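PDB 7ORX: probable benzoylformate decarboxylase from Rhodococcus jostii, which binds thiamine diphosphate and a sodium ion, as a member of the thiamine diphosphate-dependent enzymes with three alpha/beta domains per chain. Local coordinates for residues Asn194-Thr199 against Glu326-Met331; Leu208-Ala213 against Ala221-Leu226; Leu274-Pro279 against Ala319-Thr324. One frame throughout, in Å; residues are numbered along the deposited sequence.

Contact 1: residues Asn194-Thr199 against Glu326-Met331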
# COMPACT_ATOMS: atom_id res chain seq x y z
N ASN C 194 5.37 -38.95 -16.37
CA ASN C 194 5.60 -40.39 -16.06
C ASN C 194 5.63 -40.58 -14.54
O ASN C 194 5.19 -41.65 -14.10
CB ASN C 194 6.83 -40.95 -16.78
CG ASN C 194 6.73 -40.86 -18.28
OD1 ASN C 194 5.72 -41.16 -18.90
ND2 ASN C 194 7.78 -40.35 -18.88
N ASP C 195 6.07 -39.57 -13.76
CA ASP C 195 6.00 -39.56 -12.27
C ASP C 195 4.54 -39.56 -11.81
O ASP C 195 4.21 -40.38 -10.96
CB ASP C 195 6.67 -38.34 -11.63
CG ASP C 195 8.15 -38.22 -11.97
OD1 ASP C 195 8.88 -39.26 -11.97
OD2 ASP C 195 8.56 -37.07 -12.28
N LEU C 196 3.71 -38.64 -12.34
CA LEU C 196 2.25 -38.57 -12.06
C LEU C 196 1.63 -39.93 -12.38
O LEU C 196 0.92 -40.45 -11.50
CB LEU C 196 1.56 -37.46 -12.86
CG LEU C 196 1.29 -36.14 -12.14
CD1 LEU C 196 0.92 -36.35 -10.68
CD2 LEU C 196 2.48 -35.21 -12.18
N ILE C 197 1.88 -40.51 -13.57
CA ILE C 197 1.15 -41.74 -14.00
C ILE C 197 1.66 -42.93 -13.17
O ILE C 197 0.84 -43.74 -12.77
CB ILE C 197 1.11 -42.01 -15.51
CG1 ILE C 197 2.15 -43.04 -15.94
CG2 ILE C 197 1.17 -40.74 -16.34
CD1 ILE C 197 1.65 -44.04 -16.97
N GLU C 198 2.95 -43.02 -12.87
CA GLU C 198 3.47 -44.08 -11.97
C GLU C 198 2.71 -43.96 -10.64
O GLU C 198 2.05 -44.93 -10.28
CB GLU C 198 4.98 -44.01 -11.77
CG GLU C 198 5.54 -45.23 -11.04
CD GLU C 198 6.92 -45.71 -11.53
OE1 GLU C 198 7.78 -44.88 -12.01
OE2 GLU C 198 7.19 -46.95 -11.46
N THR C 199 2.71 -42.80 -9.99
CA THR C 199 2.07 -42.60 -8.67
C THR C 199 0.59 -43.00 -8.72
O THR C 199 0.08 -43.52 -7.69
CB THR C 199 2.12 -41.15 -8.19
OG1 THR C 199 3.40 -40.61 -8.50
CG2 THR C 199 1.90 -41.00 -6.70
N GLU C 326 -6.21 -33.98 -19.41
CA GLU C 326 -6.34 -34.57 -20.77
C GLU C 326 -5.24 -35.62 -20.94
O GLU C 326 -5.57 -36.76 -21.28
CB GLU C 326 -6.27 -33.47 -21.84
CG GLU C 326 -6.31 -34.00 -23.26
CD GLU C 326 -6.06 -33.00 -24.40
OE1 GLU C 326 -6.10 -31.76 -24.15
OE2 GLU C 326 -5.81 -33.46 -25.55
N ILE C 327 -3.99 -35.24 -20.67
CA ILE C 327 -2.81 -36.14 -20.82
C ILE C 327 -3.03 -37.37 -19.92
O ILE C 327 -2.90 -38.51 -20.45
CB ILE C 327 -1.48 -35.41 -20.51
CG1 ILE C 327 -0.87 -34.75 -21.76
CG2 ILE C 327 -0.49 -36.34 -19.86
CD1 ILE C 327 -0.74 -33.22 -21.69
N LEU C 328 -3.33 -37.17 -18.63
CA LEU C 328 -3.37 -38.29 -17.67
C LEU C 328 -4.52 -39.22 -18.07
O LEU C 328 -4.35 -40.44 -18.01
CB LEU C 328 -3.64 -37.76 -16.27
CG LEU C 328 -2.56 -36.94 -15.60
CD1 LEU C 328 -3.10 -36.44 -14.26
CD2 LEU C 328 -1.31 -37.78 -15.41
N ALA C 329 -5.67 -38.65 -18.42
CA ALA C 329 -6.90 -39.39 -18.79
C ALA C 329 -6.61 -40.29 -19.99
O ALA C 329 -7.14 -41.40 -20.03
CB ALA C 329 -8.01 -38.41 -19.09
N ASN C 330 -5.81 -39.82 -20.94
CA ASN C 330 -5.61 -40.57 -22.21
C ASN C 330 -4.46 -41.58 -22.06
O ASN C 330 -4.35 -42.40 -22.96
CB ASN C 330 -5.45 -39.64 -23.41
CG ASN C 330 -6.77 -38.98 -23.77
OD1 ASN C 330 -7.83 -39.62 -23.87
ND2 ASN C 330 -6.74 -37.68 -23.94
N MET C 331 -3.70 -41.58 -20.95
CA MET C 331 -2.44 -42.36 -20.86
C MET C 331 -2.34 -43.28 -19.63
O MET C 331 -1.55 -44.27 -19.73
CB MET C 331 -1.23 -41.43 -20.91
CG MET C 331 -0.67 -41.28 -22.30
SD MET C 331 1.00 -40.49 -22.18
CE MET C 331 1.60 -40.61 -23.87
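Helices 194-199 and 326-331 meet at I197 and L328, whose CA atoms make the nearest pair between the two segments at 6.8 Å. The axes of the short segments stay 10.6 Å apart at closest, a gap bridged by side chains, and cross at -51°. CG of L328 lies on the N side of the residue, opposite the carbonyl carbon (chi1 -69°), and this carries the CD2 methyl across to the first helix. There CD2 of L328 lies 3.9 Å from CB of L196 and 4.0 Å from CG2 of I197. The side chains of I197 and L328 run past one another in opposite directions. At the more open end M331 faces I197, and CD1 of I197 approaches the backbone O of M331. Within the first helix OG1 of T199 donates to O of D195 at 2.6 Å, entering from the face of the carbonyl opposite the one used by N of T199. Beneath the pair, L196 and T199 rest on I299 and R297 of strand 297-302, respectively. L328 also touches L200 on helix 190-202, while on the far flank N330 meets L225 and K229 bonds O of A329, both from helix 220-230.

Contact 2: residues Leu208-Ala213 against Ala221-Leu226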
# COMPACT_ATOMS: atom_id res chain seq x y z
N LEU C 208 -9.93 -38.83 -6.37
CA LEU C 208 -9.82 -37.54 -7.06
C LEU C 208 -10.62 -36.52 -6.27
O LEU C 208 -11.79 -36.77 -6.00
CB LEU C 208 -10.43 -37.64 -8.46
CG LEU C 208 -9.79 -38.63 -9.41
CD1 LEU C 208 -9.92 -38.09 -10.83
CD2 LEU C 208 -8.32 -38.89 -9.08
N VAL C 209 -10.02 -35.38 -5.96
CA VAL C 209 -10.75 -34.23 -5.37
C VAL C 209 -10.65 -33.12 -6.40
O VAL C 209 -9.55 -32.91 -6.83
CB VAL C 209 -10.13 -33.84 -4.04
CG1 VAL C 209 -10.80 -32.63 -3.42
CG2 VAL C 209 -10.14 -35.02 -3.09
N LEU C 210 -11.77 -32.56 -6.85
CA LEU C 210 -11.80 -31.68 -8.04
C LEU C 210 -12.28 -30.30 -7.65
O LEU C 210 -13.21 -30.18 -6.85
CB LEU C 210 -12.69 -32.29 -9.13
CG LEU C 210 -12.17 -33.62 -9.69
CD1 LEU C 210 -13.04 -34.17 -10.81
CD2 LEU C 210 -10.77 -33.50 -10.19
N GLY C 211 -11.66 -29.28 -8.23
CA GLY C 211 -11.96 -27.88 -7.93
C GLY C 211 -12.44 -27.13 -9.15
O GLY C 211 -12.49 -27.67 -10.26
N PRO C 212 -12.72 -25.83 -8.97
CA PRO C 212 -13.43 -25.03 -9.96
C PRO C 212 -12.63 -25.01 -11.25
O PRO C 212 -13.26 -24.97 -12.30
CB PRO C 212 -13.65 -23.64 -9.34
CG PRO C 212 -12.84 -23.62 -8.09
CD PRO C 212 -12.42 -25.05 -7.77
N ALA C 213 -11.30 -25.01 -11.16
CA ALA C 213 -10.46 -24.81 -12.36
C ALA C 213 -10.67 -25.97 -13.35
O ALA C 213 -10.45 -25.77 -14.49
CB ALA C 213 -9.02 -24.66 -11.98
N ALA C 221 -15.16 -33.75 -18.98
CA ALA C 221 -15.07 -35.04 -19.72
C ALA C 221 -13.78 -35.82 -19.42
O ALA C 221 -13.87 -37.08 -19.32
CB ALA C 221 -15.16 -34.79 -21.21
N ASP C 222 -12.63 -35.13 -19.33
CA ASP C 222 -11.31 -35.78 -19.11
C ASP C 222 -11.18 -36.21 -17.64
O ASP C 222 -10.59 -37.25 -17.36
CB ASP C 222 -10.16 -34.86 -19.56
CG ASP C 222 -10.18 -34.58 -21.06
OD1 ASP C 222 -10.26 -35.57 -21.82
OD2 ASP C 222 -10.05 -33.38 -21.48
N ALA C 223 -11.70 -35.42 -16.72
CA ALA C 223 -11.84 -35.83 -15.31
C ALA C 223 -12.68 -37.11 -15.25
O ALA C 223 -12.32 -38.04 -14.51
CB ALA C 223 -12.50 -34.73 -14.55
N VAL C 224 -13.78 -37.15 -16.01
CA VAL C 224 -14.67 -38.35 -16.05
C VAL C 224 -13.84 -39.52 -16.53
O VAL C 224 -13.86 -40.57 -15.86
CB VAL C 224 -15.92 -38.15 -16.92
CG1 VAL C 224 -16.49 -39.48 -17.37
CG2 VAL C 224 -16.99 -37.33 -16.21
N LEU C 225 -13.13 -39.36 -17.64
CA LEU C 225 -12.42 -40.50 -18.26
C LEU C 225 -11.37 -41.02 -17.28
O LEU C 225 -11.21 -42.23 -17.14
CB LEU C 225 -11.84 -40.04 -19.59
CG LEU C 225 -11.00 -41.10 -20.32
CD1 LEU C 225 -11.78 -42.40 -20.52
CD2 LEU C 225 -10.52 -40.54 -21.63
N LEU C 226 -10.74 -40.13 -16.55
CA LEU C 226 -9.67 -40.47 -15.58
C LEU C 226 -10.26 -41.25 -14.41
O LEU C 226 -9.66 -42.25 -14.01
CB LEU C 226 -8.97 -39.19 -15.11
CG LEU C 226 -7.87 -39.40 -14.07
CD1 LEU C 226 -6.80 -40.34 -14.62
CD2 LEU C 226 -7.23 -38.07 -13.66
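L208 and L210 on strand 206-210, with A223 and L226 on helix 220-230, form the inner layer of a beta-alpha-beta unit: the strand runs out, a turn and the short helix 212-216 follow, and the second helix comes back over the sheet. Strand 208-210 and helix 221-226 are close to antiparallel, 167° between their N-to-C directions, with 10.8 Å separating the axes. The strand alternates, so L208 and L210 direct their side chains at the helix while V209 serves the other face of the sheet. CD1 of L208 lies against the branched end of L226, 3.9 Å from CD2 and 4.1 Å from CG. L226 reaches that spot with CG opposite its own backbone N (chi1 179°), and the two leucines cross obliquely. Two residues further along the strand, CD1 of L210 rests 3.8 Å from CB of A223, the alanine's one side-chain carbon. All four side chains are buried and apolar. Sheet neighbours close the layer from both flanks: V234 touches both leucines of the strand, and L274 and V276 pack on L208 and L210 respectively. The chain then enters strand 234-236, hydrogen-bonded alongside and parallel to strand 206-210, completing the crossover characteristic of a Rossmann-type alpha/beta domain, the class to which this central domain is related.

Contact 3: residues Leu274-Pro279 against Ala319-Thr324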
# COMPACT_ATOMS: atom_id res chain seq x y z
N LEU C 274 -5.43 -37.19 -5.00
CA LEU C 274 -5.03 -36.28 -6.10
C LEU C 274 -6.04 -35.14 -6.15
O LEU C 274 -7.20 -35.37 -6.51
CB LEU C 274 -5.00 -37.04 -7.42
CG LEU C 274 -4.80 -36.17 -8.65
CD1 LEU C 274 -3.43 -35.49 -8.61
CD2 LEU C 274 -4.99 -37.01 -9.90
N VAL C 275 -5.61 -33.94 -5.78
CA VAL C 275 -6.44 -32.70 -5.81
C VAL C 275 -6.09 -31.98 -7.11
O VAL C 275 -4.98 -31.58 -7.21
CB VAL C 275 -6.17 -31.78 -4.60
CG1 VAL C 275 -6.95 -30.48 -4.69
CG2 VAL C 275 -6.43 -32.52 -3.29
N VAL C 276 -7.07 -31.74 -7.98
CA VAL C 276 -6.88 -31.02 -9.27
C VAL C 276 -7.73 -29.74 -9.25
O VAL C 276 -8.94 -29.80 -9.00
CB VAL C 276 -7.23 -31.94 -10.45
CG1 VAL C 276 -6.91 -31.26 -11.76
CG2 VAL C 276 -6.51 -33.28 -10.35
N GLY C 277 -7.10 -28.61 -9.45
CA GLY C 277 -7.77 -27.35 -9.75
C GLY C 277 -8.46 -26.78 -8.54
O GLY C 277 -9.51 -26.07 -8.75
N ALA C 278 -7.89 -26.97 -7.36
CA ALA C 278 -8.44 -26.37 -6.12
C ALA C 278 -7.30 -25.99 -5.20
O ALA C 278 -6.24 -26.61 -5.26
CB ALA C 278 -9.39 -27.32 -5.38
N PRO C 279 -7.52 -25.05 -4.28
CA PRO C 279 -6.59 -24.84 -3.18
C PRO C 279 -6.63 -26.11 -2.34
O PRO C 279 -7.53 -26.92 -2.55
CB PRO C 279 -7.12 -23.64 -2.38
CG PRO C 279 -8.18 -23.03 -3.31
CD PRO C 279 -8.69 -24.16 -4.19
N ALA C 319 0.75 -26.27 -13.10
CA ALA C 319 0.58 -26.63 -14.52
C ALA C 319 -0.86 -26.37 -14.93
O ALA C 319 -1.73 -26.25 -14.08
CB ALA C 319 0.97 -28.06 -14.73
N PRO C 320 -1.14 -26.28 -16.25
CA PRO C 320 -2.50 -26.08 -16.73
C PRO C 320 -3.37 -27.30 -16.45
O PRO C 320 -2.96 -28.40 -16.76
CB PRO C 320 -2.28 -25.85 -18.22
CG PRO C 320 -0.91 -25.31 -18.25
CD PRO C 320 -0.19 -26.29 -17.35
N VAL C 321 -4.53 -27.06 -15.85
CA VAL C 321 -5.43 -28.15 -15.35
C VAL C 321 -6.00 -28.91 -16.54
O VAL C 321 -5.96 -30.14 -16.52
CB VAL C 321 -6.55 -27.53 -14.47
CG1 VAL C 321 -7.65 -28.49 -14.16
CG2 VAL C 321 -5.98 -26.93 -13.20
N GLY C 322 -6.49 -28.17 -17.54
CA GLY C 322 -6.98 -28.69 -18.82
C GLY C 322 -6.04 -29.75 -19.36
O GLY C 322 -6.39 -30.94 -19.32
N SER C 323 -4.87 -29.33 -19.83
CA SER C 323 -3.87 -30.21 -20.48
C SER C 323 -3.56 -31.39 -19.57
O SER C 323 -3.57 -32.52 -20.07
CB SER C 323 -2.58 -29.50 -20.82
OG SER C 323 -2.82 -28.19 -21.31
N THR C 324 -3.21 -31.13 -18.31
CA THR C 324 -2.69 -32.15 -17.39
C THR C 324 -3.69 -33.31 -17.38
O THR C 324 -3.31 -34.45 -17.72
CB THR C 324 -2.45 -31.56 -15.99
OG1 THR C 324 -1.53 -30.47 -16.15
CG2 THR C 324 -1.92 -32.57 -15.01
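V276 and V321 have nearly the same first torsion, chi1 -174° and 168°, which sets each CG1 opposite its own backbone N; the two CG1 methyls touch at 3.7 Å, with the side chains at a slant to each other. The second branch of V321 has its own partner: CG2 lies on the N side of its residue and reaches CA of G277 at 3.9 Å. V321 thus straddles the point where strand 272-276 gives way to loop. G277 has a positive phi of 74°, a backbone shape that suits glycine, and its CA comes 6.1 Å from that of V321, the nearest CA pair of the two segments. V321 opens helix 321-331, with P320 in the N-cap position. The first turn is secured at O of P320, which accepts from N of T324 at 3.1 Å and from OG1 of T324 at 2.6 Å, the two donors arriving from opposite faces of the carbonyl plane. D217 takes the N-H of G322 through OD2, and OG of S323 bonds O of A186. V214 of helix 212-216 packs on both valines, making a small apolar cluster, and A319 touches A185 of the second subunit. A helix start set against the C-terminal end of an inner parallel strand, where the chain leaves the sheet through a glycine turn, is in keeping with a Rossmann-like domain.

In the fold
All three contacts belong to the central domain and lie on one face of its six-stranded parallel sheet. Contacts 2 and 3 are closest, about 8 Å between centres, because strands 206-210 and 272-276 are neighbours in that sheet; contact 1 lies about 13 Å from contact 2 and 12 Å from contact 3. Helix 321-331 is shared by contacts 1 and 3: its first turn covers a strand end, while its later turns pack between helices 190-202 and 220-230. Along the chain contact 2 closes before contact 3 opens, and both fall within the span of contact 1, which joins helix 190-202, just before strand 206-210, to helix 321-331, after the edge strand 315-318.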